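Local coordinates for protein SM80.1 Vicilin (Solanum melongena, PDB 5VF5) that probably serves as a 7S seed storage protein, built from two cupin domains and holding a copper ion in one of them, at residues Phe19-Arg22 and Gly28-Arg31; Pro34-Arg39 and Arg44-Phe49; Gly142-Asn145 and Tyr150-Phe153. One frame throughout, in Å; residues are numbered along the deposited sequence.

Contact 1: residues Phe19-Arg22 and Gly28-Arg31. With NA (sodium ion), chain B.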
ATOM      1  N   PHE A  19       7.742   2.942 -10.504  1.00 14.48           N
ATOM      2  CA  PHE A  19       7.866   3.834  -9.365  1.00 14.35           C
ATOM      3  C   PHE A  19       9.037   4.802  -9.631  1.00 14.43           C
ATOM      4  O   PHE A  19      10.105   4.366 -10.024  1.00 19.61           O
ATOM      5  CB  PHE A  19       8.100   3.140  -8.031  1.00 15.62           C
ATOM      6  CG  PHE A  19       6.888   2.436  -7.436  1.00 13.42           C
ATOM      7  CD1 PHE A  19       6.382   1.266  -7.992  1.00 14.86           C
ATOM      8  CD2 PHE A  19       6.297   2.909  -6.297  1.00 13.05           C
ATOM      9  CE1 PHE A  19       5.298   0.648  -7.435  1.00 15.67           C
ATOM     10  CE2 PHE A  19       5.233   2.247  -5.701  1.00 12.23           C
ATOM     11  CZ  PHE A  19       4.727   1.126  -6.266  1.00 13.84           C
ATOM     12  N   GLN A  20       8.823   6.092  -9.418  1.00 12.77           N
ATOM     13  CA  GLN A  20       9.833   7.127  -9.722  1.00 14.36           C
ATOM     14  C   GLN A  20      10.399   7.709  -8.436  1.00 13.18           C
ATOM     15  O   GLN A  20       9.608   8.187  -7.607  1.00 14.09           O
ATOM     16  CB  GLN A  20       9.179   8.225 -10.560  1.00 18.30           C
ATOM     17  CG  GLN A  20       8.732   7.727 -11.928  1.00 23.94           C
ATOM     18  CD  GLN A  20       8.153   8.797 -12.830  1.00 34.41           C
ATOM     19  OE1 GLN A  20       7.098   9.395 -12.541  1.00 40.71           O
ATOM     20  NE2 GLN A  20       8.814   9.015 -13.962  1.00 41.73           N
ATOM     21  N   SER A  21      11.729   7.693  -8.263  1.00 13.35           N
ATOM     22  CA  SER A  21      12.339   8.338  -7.092  1.00 13.86           C
ATOM     23  C   SER A  21      12.080   9.830  -7.117  1.00 13.91           C
ATOM     24  O   SER A  21      12.292  10.490  -8.128  1.00 17.57           O
ATOM     25  CB  SER A  21      13.880   8.199  -6.954  1.00 18.00           C
ATOM     26  OG  SER A  21      14.256   6.903  -6.819  1.00 25.06           O
ATOM     27  N   ARG A  22      11.663  10.367  -5.985  1.00 14.50           N
ATOM     28  CA  ARG A  22      11.438  11.799  -5.847  1.00 16.34           C
ATOM     29  C   ARG A  22      12.699  12.614  -5.563  1.00 15.64           C
ATOM     30  O   ARG A  22      12.727  13.824  -5.742  1.00 19.15           O
ATOM     31  CB  ARG A  22      10.371  12.078  -4.798  1.00 20.16           C
ATOM     32  CG  ARG A  22       8.946  11.817  -5.335  1.00 27.48           C
ATOM     33  CD  ARG A  22       8.453  13.051  -6.123  1.00 30.26           C
ATOM     34  NE  ARG A  22       7.110  12.983  -6.705  1.00 26.31           N
ATOM     35  CZ  ARG A  22       5.959  13.343  -6.115  1.00 24.83           C
ATOM     36  NH1 ARG A  22       5.908  13.738  -4.853  1.00 28.57           N
ATOM     37  NH2 ARG A  22       4.824  13.226  -6.793  1.00 26.31           N
ATOM     38  N   GLY A  28      18.664   5.808   1.435  1.00 11.08           N
ATOM     39  CA  GLY A  28      17.373   5.212   1.195  1.00 12.57           C
ATOM     40  C   GLY A  28      16.766   5.751  -0.073  1.00 11.81           C
ATOM     41  O   GLY A  28      17.461   6.240  -0.973  1.00 11.97           O
ATOM     42  N   ASP A  29      15.449   5.633  -0.157  1.00 13.01           N
ATOM     43  CA  ASP A  29      14.723   6.107  -1.315  1.00 13.73           C
ATOM     44  C   ASP A  29      13.271   6.364  -0.954  1.00 12.52           C
ATOM     45  O   ASP A  29      12.729   5.791  -0.007  1.00 15.88           O
ATOM     46  CB  ASP A  29      14.810   5.091  -2.441  1.00 14.28           C
ATOM     47  CG  ASP A  29      14.459   5.694  -3.825  1.00 18.20           C
ATOM     48  OD1 ASP A  29      14.530   6.936  -4.062  1.00 20.24           O
ATOM     49  OD2 ASP A  29      14.122   4.881  -4.681  1.00 24.95           O
ATOM     50  N   PHE A  30      12.663   7.231  -1.724  1.00 12.51           N
ATOM     51  CA  PHE A  30      11.228   7.475  -1.709  1.00 12.60           C
ATOM     52  C   PHE A  30      10.817   7.479  -3.156  1.00 12.10           C
ATOM     53  O   PHE A  30      11.270   8.368  -3.909  1.00 13.40           O
ATOM     54  CB  PHE A  30      10.896   8.825  -1.068  1.00 14.93           C
ATOM     55  CG  PHE A  30       9.443   9.219  -1.180  1.00 20.54           C
ATOM     56  CD1 PHE A  30       8.439   8.341  -0.839  1.00 21.01           C
ATOM     57  CD2 PHE A  30       9.090  10.472  -1.688  1.00 26.33           C
ATOM     58  CE1 PHE A  30       7.104   8.717  -0.914  1.00 27.52           C
ATOM     59  CE2 PHE A  30       7.766  10.844  -1.798  1.00 33.05           C
ATOM     60  CZ  PHE A  30       6.766   9.949  -1.425  1.00 31.99           C
ATOM     61  N   ARG A  31       9.994   6.510  -3.554  1.00 10.76           N
ATOM     62  CA  ARG A  31       9.564   6.406  -4.928  1.00 11.68           C
ATOM     63  C   ARG A  31       8.088   6.272  -5.012  1.00 11.25           C
ATOM     64  O   ARG A  31       7.478   5.599  -4.186  1.00 11.11           O
ATOM     65  CB  ARG A  31      10.264   5.308  -5.681  1.00 15.03           C
ATOM     66  CG  ARG A  31      10.281   3.952  -5.125  1.00 16.24           C
ATOM     67  CD  ARG A  31      11.354   3.184  -5.934  1.00 22.72           C
ATOM     68  NE  ARG A  31      11.380   1.871  -5.405  1.00 25.12           N
ATOM     69  CZ  ARG A  31      12.149   1.449  -4.428  1.00 23.48           C
ATOM     70  NH1 ARG A  31      12.012   0.207  -4.035  1.00 26.33           N
ATOM     71  NH2 ARG A  31      13.101   2.227  -3.891  1.00 24.23           N
TER
HETATM   72 NA    NA B 501      18.962   6.065  -2.784  1.00 12.64          NA
HETATM   73  O   HOH W   1      17.549   7.685  -3.913  1.00 13.43           O
HETATM   74  O   HOH W   2      20.735   4.672  -1.805  1.00 13.17           O
HETATM   75  O   HOH W   3      18.108   4.056  -3.637  1.00 16.86           O
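S21 and R31 face each other as an antiparallel non-hydrogen-bonded pair, their CA atoms 4.0 Å apart, and the backbones are joined beside it by a straight bond from R22 N to F30 O (2.9 Å, N-H...O angle 169°). The same F30 carbonyl also receives a CA-H...O contact from S21, while R31 CA approaches Q20 O at 3.2 Å. On the face that carries S21 and R31 the polar groups are linked in a chain. S21 OG donates over 2.8 Å to the syn lone pair of D29 OD1, and R31 NH2 reaches D29 OD2 at 3.0 Å on the anti side, close to the guanidinium plane. The carboxylate is thus gripped at both oxygens and its rotation restricted. R31 NH1 forms a second salt bridge with E55 on the next strand. These two strands make the β-hairpin at the edge of the six-stranded sheet of the N-terminal cupin domain, and a sodium ion sits at its turn. G28 O binds the ion at 2.4 Å and A25 O is another ligand; a sodium-bound water donates to D29 OD1, so the carboxylate reaches into the second shell of the metal. With chi1 at 52°, R31 CG lies between its backbone N and carbonyl carbon, and from there the extended chain passes F19 CB, CG to CB 3.7 Å. The F19 ring meets R31 O with its edge. R22 runs alongside F30 in the same direction, CB to CD2 3.7 Å, and its guanidinium bonds V135 O.

Contact 2: residues Pro34-Arg39 and Arg44-Phe49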
ATOM      1  N   PRO A  34       3.292   6.772 -10.800  1.00 11.98           N
ATOM      2  CA  PRO A  34       2.531   7.837 -11.424  1.00 11.95           C
ATOM      3  C   PRO A  34       1.051   7.838 -11.062  1.00 11.46           C
ATOM      4  O   PRO A  34       0.533   6.814 -10.579  1.00 12.28           O
ATOM      5  CB  PRO A  34       2.740   7.596 -12.917  1.00 15.93           C
ATOM      6  CG  PRO A  34       4.030   6.846 -12.985  1.00 20.24           C
ATOM      7  CD  PRO A  34       4.003   5.941 -11.774  1.00 14.99           C
ATOM      8  N   LYS A  35       0.359   8.914 -11.364  1.00 12.89           N
ATOM      9  CA  LYS A  35      -1.084   8.902 -11.238  1.00 13.62           C
ATOM     10  C   LYS A  35      -1.673   7.704 -11.951  1.00 13.86           C
ATOM     11  O   LYS A  35      -1.189   7.312 -13.025  1.00 15.46           O
ATOM     12  CB  LYS A  35      -1.692  10.154 -11.874  1.00 17.46           C
ATOM     13  CG  LYS A  35      -1.537  11.380 -11.027  1.00 19.60           C
ATOM     14  CD  LYS A  35      -2.261  12.582 -11.631  1.00 23.39           C
ATOM     15  CE  LYS A  35      -3.760  12.327 -11.851  1.00 25.02           C
ATOM     16  NZ  LYS A  35      -4.494  13.544 -12.296  1.00 31.64           N
ATOM     17  N   PHE A  36      -2.713   7.114 -11.399  1.00 13.49           N
ATOM     18  CA  PHE A  36      -3.249   5.887 -11.999  1.00 15.04           C
ATOM     19  C   PHE A  36      -3.848   6.069 -13.390  1.00 17.16           C
ATOM     20  O   PHE A  36      -3.909   5.117 -14.181  1.00 20.34           O
ATOM     21  CB  PHE A  36      -4.267   5.286 -11.061  1.00 14.21           C
ATOM     22  CG  PHE A  36      -3.656   4.695  -9.839  1.00 13.47           C
ATOM     23  CD1 PHE A  36      -2.852   3.543  -9.931  1.00 15.38           C
ATOM     24  CD2 PHE A  36      -3.889   5.214  -8.597  1.00 13.71           C
ATOM     25  CE1 PHE A  36      -2.330   2.983  -8.800  1.00 15.58           C
ATOM     26  CE2 PHE A  36      -3.324   4.653  -7.468  1.00 14.49           C
ATOM     27  CZ  PHE A  36      -2.563   3.520  -7.579  1.00 15.58           C
ATOM     28  N   THR A  37      -4.259   7.282 -13.660  1.00 16.00           N
ATOM     29  CA  THR A  37      -4.791   7.673 -14.970  1.00 17.92           C
ATOM     30  C   THR A  37      -3.728   7.986 -16.011  1.00 20.59           C
ATOM     31  O   THR A  37      -4.096   8.311 -17.157  1.00 22.39           O
ATOM     32  CB  THR A  37      -5.707   8.883 -14.784  1.00 18.85           C
ATOM     33  OG1 THR A  37      -5.021   9.859 -13.982  1.00 21.93           O
ATOM     34  CG2 THR A  37      -7.009   8.462 -14.063  1.00 21.35           C
ATOM     35  N   GLN A  38      -2.443   7.865 -15.654  1.00 20.95           N
ATOM     36  CA  GLN A  38      -1.341   8.127 -16.629  1.00 22.49           C
ATOM     37  C   GLN A  38      -1.517   7.437 -17.961  1.00 23.37           C
ATOM     38  O   GLN A  38      -1.336   8.090 -18.977  1.00 28.76           O
ATOM     39  CB  GLN A  38       0.039   7.759 -16.049  1.00 28.19           C
ATOM     40  CG  GLN A  38       1.223   8.022 -16.970  1.00 28.59           C
ATOM     41  CD  GLN A  38       2.495   7.329 -16.490  1.00 29.49           C
ATOM     42  OE1 GLN A  38       2.518   6.103 -16.203  1.00 29.22           O
ATOM     43  NE2 GLN A  38       3.560   8.108 -16.392  1.00 32.23           N
ATOM     44  N   ARG A  39      -1.863   6.164 -17.975  1.00 25.02           N
ATOM     45  CA  ARG A  39      -2.027   5.418 -19.247  1.00 26.25           C
ATOM     46  C   ARG A  39      -3.422   4.910 -19.531  1.00 27.21           C
ATOM     47  O   ARG A  39      -3.660   4.385 -20.620  1.00 37.86           O
ATOM     48  CB  ARG A  39      -1.100   4.193 -19.300  1.00 31.69           C
ATOM     49  CG  ARG A  39       0.379   4.494 -19.331  1.00 31.55           C
ATOM     50  CD  ARG A  39       1.154   3.186 -19.307  1.00 32.80           C
ATOM     51  NE  ARG A  39       2.583   3.412 -19.164  1.00 43.25           N
ATOM     52  CZ  ARG A  39       3.500   2.447 -19.056  1.00 41.89           C
ATOM     53  NH1 ARG A  39       4.772   2.788 -18.911  1.00 46.73           N
ATOM     54  NH2 ARG A  39       3.155   1.152 -19.091  1.00 39.04           N
ATOM     55  N   ARG A  44      -9.846   6.152 -13.579  1.00 13.63           N
ATOM     56  CA  ARG A  44     -10.334   7.471 -13.143  0.70 14.76           C
ATOM     57  C   ARG A  44     -11.016   7.485 -11.746  1.00 13.17           C
ATOM     58  O   ARG A  44     -11.040   8.474 -10.995  1.00 16.79           O
ATOM     59  CB  ARG A  44     -11.309   8.061 -14.158  0.70 20.37           C
ATOM     60  CG  ARG A  44     -10.800   9.133 -15.088  0.70 27.82           C
ATOM     61  CD  ARG A  44     -11.955   9.687 -15.938  0.70 26.95           C
ATOM     62  NE  ARG A  44     -12.731  10.700 -15.237  0.70 26.72           N
ATOM     63  CZ  ARG A  44     -14.000  11.045 -15.484  0.70 24.32           C
ATOM     64  NH1 ARG A  44     -14.722  10.441 -16.422  0.70 23.67           N
ATOM     65  NH2 ARG A  44     -14.574  11.982 -14.729  0.70 22.53           N
ATOM     66  N   GLY A  45     -11.612   6.334 -11.430  1.00 13.75           N
ATOM     67  CA  GLY A  45     -12.290   6.165 -10.133  1.00 13.84           C
ATOM     68  C   GLY A  45     -11.384   6.220  -8.919  1.00 14.22           C
ATOM     69  O   GLY A  45     -11.856   6.383  -7.801  1.00 16.69           O
ATOM     70  N   ILE A  46     -10.068   6.086  -9.132  1.00 12.24           N
ATOM     71  CA  ILE A  46      -9.079   6.178  -8.071  1.00 12.19           C
ATOM     72  C   ILE A  46      -8.043   7.267  -8.331  1.00 12.00           C
ATOM     73  O   ILE A  46      -6.966   7.233  -7.738  1.00 11.65           O
ATOM     74  CB  ILE A  46      -8.430   4.813  -7.771  1.00 13.33           C
ATOM     75  CG1 ILE A  46      -7.603   4.277  -8.947  1.00 12.60           C
ATOM     76  CG2 ILE A  46      -9.493   3.841  -7.315  1.00 13.50           C
ATOM     77  CD1 ILE A  46      -6.755   3.059  -8.574  1.00 13.55           C
ATOM     78  N   GLU A  47      -8.386   8.236  -9.182  1.00 11.83           N
ATOM     79  CA  GLU A  47      -7.425   9.275  -9.609  0.70 12.82           C
ATOM     80  C   GLU A  47      -6.737  10.074  -8.475  1.00 12.08           C
ATOM     81  O   GLU A  47      -5.630  10.564  -8.605  1.00 13.58           O
ATOM     82  CB  GLU A  47      -8.089  10.286 -10.567  0.70 15.38           C
ATOM     83  CG  GLU A  47      -7.185  11.407 -11.059  0.70 17.06           C
ATOM     84  CD  GLU A  47      -7.883  12.451 -11.926  0.70 21.11           C
ATOM     85  OE1 GLU A  47      -9.124  12.602 -11.834  0.70 23.45           O
ATOM     86  OE2 GLU A  47      -7.172  13.170 -12.692  0.70 22.91           O
ATOM     87  N   LYS A  48      -7.479  10.192  -7.351  1.00 10.20           N
ATOM     88  CA  LYS A  48      -6.937  11.003  -6.247  1.00 11.44           C
ATOM     89  C   LYS A  48      -5.864  10.293  -5.432  1.00  9.53           C
ATOM     90  O   LYS A  48      -5.178  10.939  -4.595  1.00 11.54           O
ATOM     91  CB  LYS A  48      -8.029  11.562  -5.349  1.00 11.62           C
ATOM     92  CG  LYS A  48      -8.891  12.624  -6.008  1.00 15.55           C
ATOM     93  CD  LYS A  48      -9.933  13.178  -5.052  1.00 19.11           C
ATOM     94  CE  LYS A  48     -10.704  14.313  -5.686  1.00 24.91           C
ATOM     95  NZ  LYS A  48     -11.708  14.835  -4.733  1.00 30.34           N
ATOM     96  N   PHE A  49      -5.719   8.978  -5.648  1.00  9.43           N
ATOM     97  CA  PHE A  49      -4.860   8.180  -4.798  1.00  9.80           C
ATOM     98  C   PHE A  49      -3.500   7.930  -5.452  1.00  9.88           C
ATOM     99  O   PHE A  49      -3.387   7.791  -6.679  1.00 11.44           O
ATOM    100  CB  PHE A  49      -5.519   6.870  -4.443  1.00 10.59           C
ATOM    101  CG  PHE A  49      -6.677   7.003  -3.493  1.00 10.94           C
ATOM    102  CD1 PHE A  49      -6.469   7.010  -2.144  1.00 12.46           C
ATOM    103  CD2 PHE A  49      -7.959   7.190  -3.979  1.00 11.25           C
ATOM    104  CE1 PHE A  49      -7.520   7.165  -1.265  1.00 14.05           C
ATOM    105  CE2 PHE A  49      -9.021   7.355  -3.098  1.00 13.82           C
ATOM    106  CZ  PHE A  49      -8.796   7.308  -1.753  1.00 13.89           C
TER
HETATM  107  O   HOH W   4      -3.706   8.654  -9.244  1.00 12.83           O
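K35 and E47 form a salt bridge across the long connection between strands 28-32 and 49-56 of the N-terminal cupin domain, with K35 NZ 2.7 Å from E47 OE2. The glutamate is modelled in two conformers, and the bridge belongs to one of them, so it may be only partly populated. The ammonium meets OE2 on the anti side, 19° out of the carboxylate plane, and donates as well to P132 O, so it bridges the carboxylate and a neighbouring loop. A bend at chi3 (57°) turns the end of the lysine toward E47. The backbones are joined through a water that makes three bonds: it accepts from F36 N at 2.8 Å and donates to both E47 O and F49 O. It thereby satisfies one amide and two carbonyls and ties the two sides together, where no direct backbone bond spans them. Each side is also folded back on itself: F49 N bonds I46 O at 3.0 Å to close a type I β-turn, and Q38 N bonds K35 O. T37 packs its methyl against the backbone of R44, CG2 to CA 3.6 Å. F36, I46 and F49 are buried and make the apolar part of the contact. F36 CE2 approaches F49 O obliquely, at 3.2 Å, the ring also stands edge-to-face with F14, and V320 and I344 of the second cupin domain touch this apolar cluster, which therefore belongs to the interface between the two domains. I46 CD1 sits over one face of the F36 ring, 3.8 Å from its centroid and 20° off the normal.

Contact 3: residues Gly142-Asn145 and Tyr150-Phe153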
ATOM      1  N   GLY A 142      16.431  20.839   5.561  1.00 13.76           N
ATOM      2  CA  GLY A 142      17.134  20.896   4.282  1.00 13.61           C
ATOM      3  C   GLY A 142      17.905  22.167   4.151  1.00 14.27           C
ATOM      4  O   GLY A 142      18.123  22.884   5.130  1.00 15.62           O
ATOM      5  N   GLY A 143      18.311  22.449   2.921  1.00 14.82           N
ATOM      6  CA  GLY A 143      19.118  23.617   2.678  1.00 16.35           C
ATOM      7  C   GLY A 143      19.347  23.767   1.197  1.00 14.65           C
ATOM      8  O   GLY A 143      18.424  24.118   0.454  1.00 16.45           O
ATOM      9  N   GLU A 144      20.550  23.417   0.767  1.00 16.80           N
ATOM     10  CA  GLU A 144      20.799  23.312  -0.667  1.00 18.51           C
ATOM     11  C   GLU A 144      20.239  21.996  -1.212  1.00 18.44           C
ATOM     12  O   GLU A 144      19.678  21.958  -2.318  1.00 19.29           O
ATOM     13  CB  GLU A 144      22.293  23.422  -0.982  1.00 24.08           C
ATOM     14  CG  GLU A 144      22.724  24.877  -0.937  1.00 34.07           C
ATOM     15  CD  GLU A 144      24.178  25.075  -1.236  1.00 42.99           C
ATOM     16  OE1 GLU A 144      24.815  24.094  -1.706  1.00 41.59           O
ATOM     17  OE2 GLU A 144      24.648  26.220  -1.001  1.00 53.04           O
ATOM     18  N   ASN A 145      20.415  20.914  -0.456  1.00 16.52           N
ATOM     19  CA  ASN A 145      20.005  19.584  -0.891  1.00 15.75           C
ATOM     20  C   ASN A 145      19.638  18.691   0.315  1.00 14.86           C
ATOM     21  O   ASN A 145      20.531  18.382   1.128  1.00 15.77           O
ATOM     22  CB  ASN A 145      21.139  18.953  -1.679  1.00 17.13           C
ATOM     23  CG  ASN A 145      20.758  17.620  -2.214  1.00 18.92           C
ATOM     24  OD1 ASN A 145      19.641  17.453  -2.709  1.00 21.79           O
ATOM     25  ND2 ASN A 145      21.654  16.646  -2.086  1.00 19.37           N
ATOM     26  N   TYR A 150      12.112  27.026   3.050  1.00 10.67           N
ATOM     27  CA  TYR A 150      12.430  28.327   3.627  1.00 12.02           C
ATOM     28  C   TYR A 150      13.211  29.213   2.648  1.00 13.01           C
ATOM     29  O   TYR A 150      13.136  30.428   2.738  1.00 13.90           O
ATOM     30  CB  TYR A 150      13.153  28.213   4.926  1.00 11.19           C
ATOM     31  CG  TYR A 150      12.323  27.750   6.141  1.00 10.73           C
ATOM     32  CD1 TYR A 150      11.591  28.629   6.876  1.00 10.60           C
ATOM     33  CD2 TYR A 150      12.308  26.428   6.514  1.00 11.71           C
ATOM     34  CE1 TYR A 150      10.927  28.245   8.013  1.00 11.81           C
ATOM     35  CE2 TYR A 150      11.621  26.030   7.651  1.00 11.29           C
ATOM     36  CZ  TYR A 150      10.910  26.944   8.355  1.00 11.18           C
ATOM     37  OH  TYR A 150      10.269  26.495   9.480  1.00 11.22           O
ATOM     38  N   ARG A 151      13.928  28.604   1.718  1.00 12.54           N
ATOM     39  CA  ARG A 151      14.688  29.382   0.731  1.00 14.23           C
ATOM     40  C   ARG A 151      13.817  30.109  -0.288  1.00 14.69           C
ATOM     41  O   ARG A 151      14.304  30.995  -1.028  1.00 17.76           O
ATOM     42  CB  ARG A 151      15.682  28.479   0.039  1.00 17.73           C
ATOM     43  CG  ARG A 151      16.767  28.019   0.992  1.00 21.36           C
ATOM     44  CD  ARG A 151      17.553  26.881   0.383  0.50 21.37           C
ATOM     45  NE  ARG A 151      18.165  27.186  -0.911  0.50 23.89           N
ATOM     46  CZ  ARG A 151      19.458  27.418  -1.057  0.50 26.46           C
ATOM     47  NH1 ARG A 151      20.227  27.400   0.017  0.50 21.84           N
ATOM     48  NH2 ARG A 151      19.969  27.691  -2.262  0.50 30.26           N
ATOM     49  N   ALA A 152      12.528  29.798  -0.300  1.00 14.01           N
ATOM     50  CA  ALA A 152      11.580  30.527  -1.139  1.00 14.77           C
ATOM     51  C   ALA A 152      11.201  31.900  -0.603  1.00 14.80           C
ATOM     52  O   ALA A 152      10.566  32.699  -1.289  1.00 16.94           O
ATOM     53  CB  ALA A 152      10.322  29.674  -1.318  1.00 15.49           C
ATOM     54  N   PHE A 153      11.542  32.159   0.656  1.00 12.66           N
ATOM     55  CA  PHE A 153      11.272  33.462   1.258  1.00 14.34           C
ATOM     56  C   PHE A 153      12.427  34.419   1.121  1.00 15.09           C
ATOM     57  O   PHE A 153      13.606  34.039   1.237  1.00 17.39           O
ATOM     58  CB  PHE A 153      10.868  33.308   2.733  1.00 14.04           C
ATOM     59  CG  PHE A 153       9.608  32.471   2.910  1.00 14.23           C
ATOM     60  CD1 PHE A 153       8.398  32.949   2.488  1.00 13.86           C
ATOM     61  CD2 PHE A 153       9.650  31.226   3.504  1.00 16.68           C
ATOM     62  CE1 PHE A 153       7.232  32.216   2.630  1.00 13.16           C
ATOM     63  CE2 PHE A 153       8.505  30.484   3.638  1.00 16.14           C
ATOM     64  CZ  PHE A 153       7.294  30.979   3.223  1.00 13.42           C
TER
HETATM   65  O   HOH W   5      22.982  28.873  -1.419  1.00 47.99           O
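A single water lies between E144 and R151: it donates to E144 OE2 at 3.2 Å and accepts, weakly, from R151 NH2 at 3.3 Å. R151 is modelled in two conformers, so this water link is tentative. It is also indirect, since E144 OE2 and R151 NH1 remain 4.7 Å apart. The charges would still be expected to attract each other. The two side chains cross, carboxylate and guanidinium planes standing 79° apart, and it is the aliphatic part of the glutamate that touches, CG to R151 NH1 3.7 Å. E144 CA lies over one face of the guanidinium, toward its rim. The R151 side chain kinks at its CG-CD bond (chi3 57°), laying the guanidinium beside the backbone of G143 and E144. There NH1 has a firmer partner, F173 O, a carbonyl just past helix 166-172. R174 packs on both E144 and R151. The contact spans the surface connection between strand 120-128 and helix 155-162, with the 3-10 segment that runs through 150-152 just before that helix; Y150 stacks on F173, and N145 pairs its backbone with Q176 and G179, which ties the connection to the segment following helix 166-172.

The three contacts follow one another along the chain, none nesting in or crossing another, and each closes a short loop. From the N terminus, contact 1 closes the hairpin turn 23-27 at the edge of the first cupin sheet. Contact 2 comes next, closing 40-43 in the connection onward to strand 49-56, and faces the second cupin domain; its P34 CG touches Q20 OE1 of contact 1 at 4.0 Å, so the two contacts adjoin. Contact 3 closes 146-149 well beyond, in the connection from strand 120-128 to helix 155-162. Its centre is about 31 Å from that of contact 2 and about 20 Å from that of contact 1.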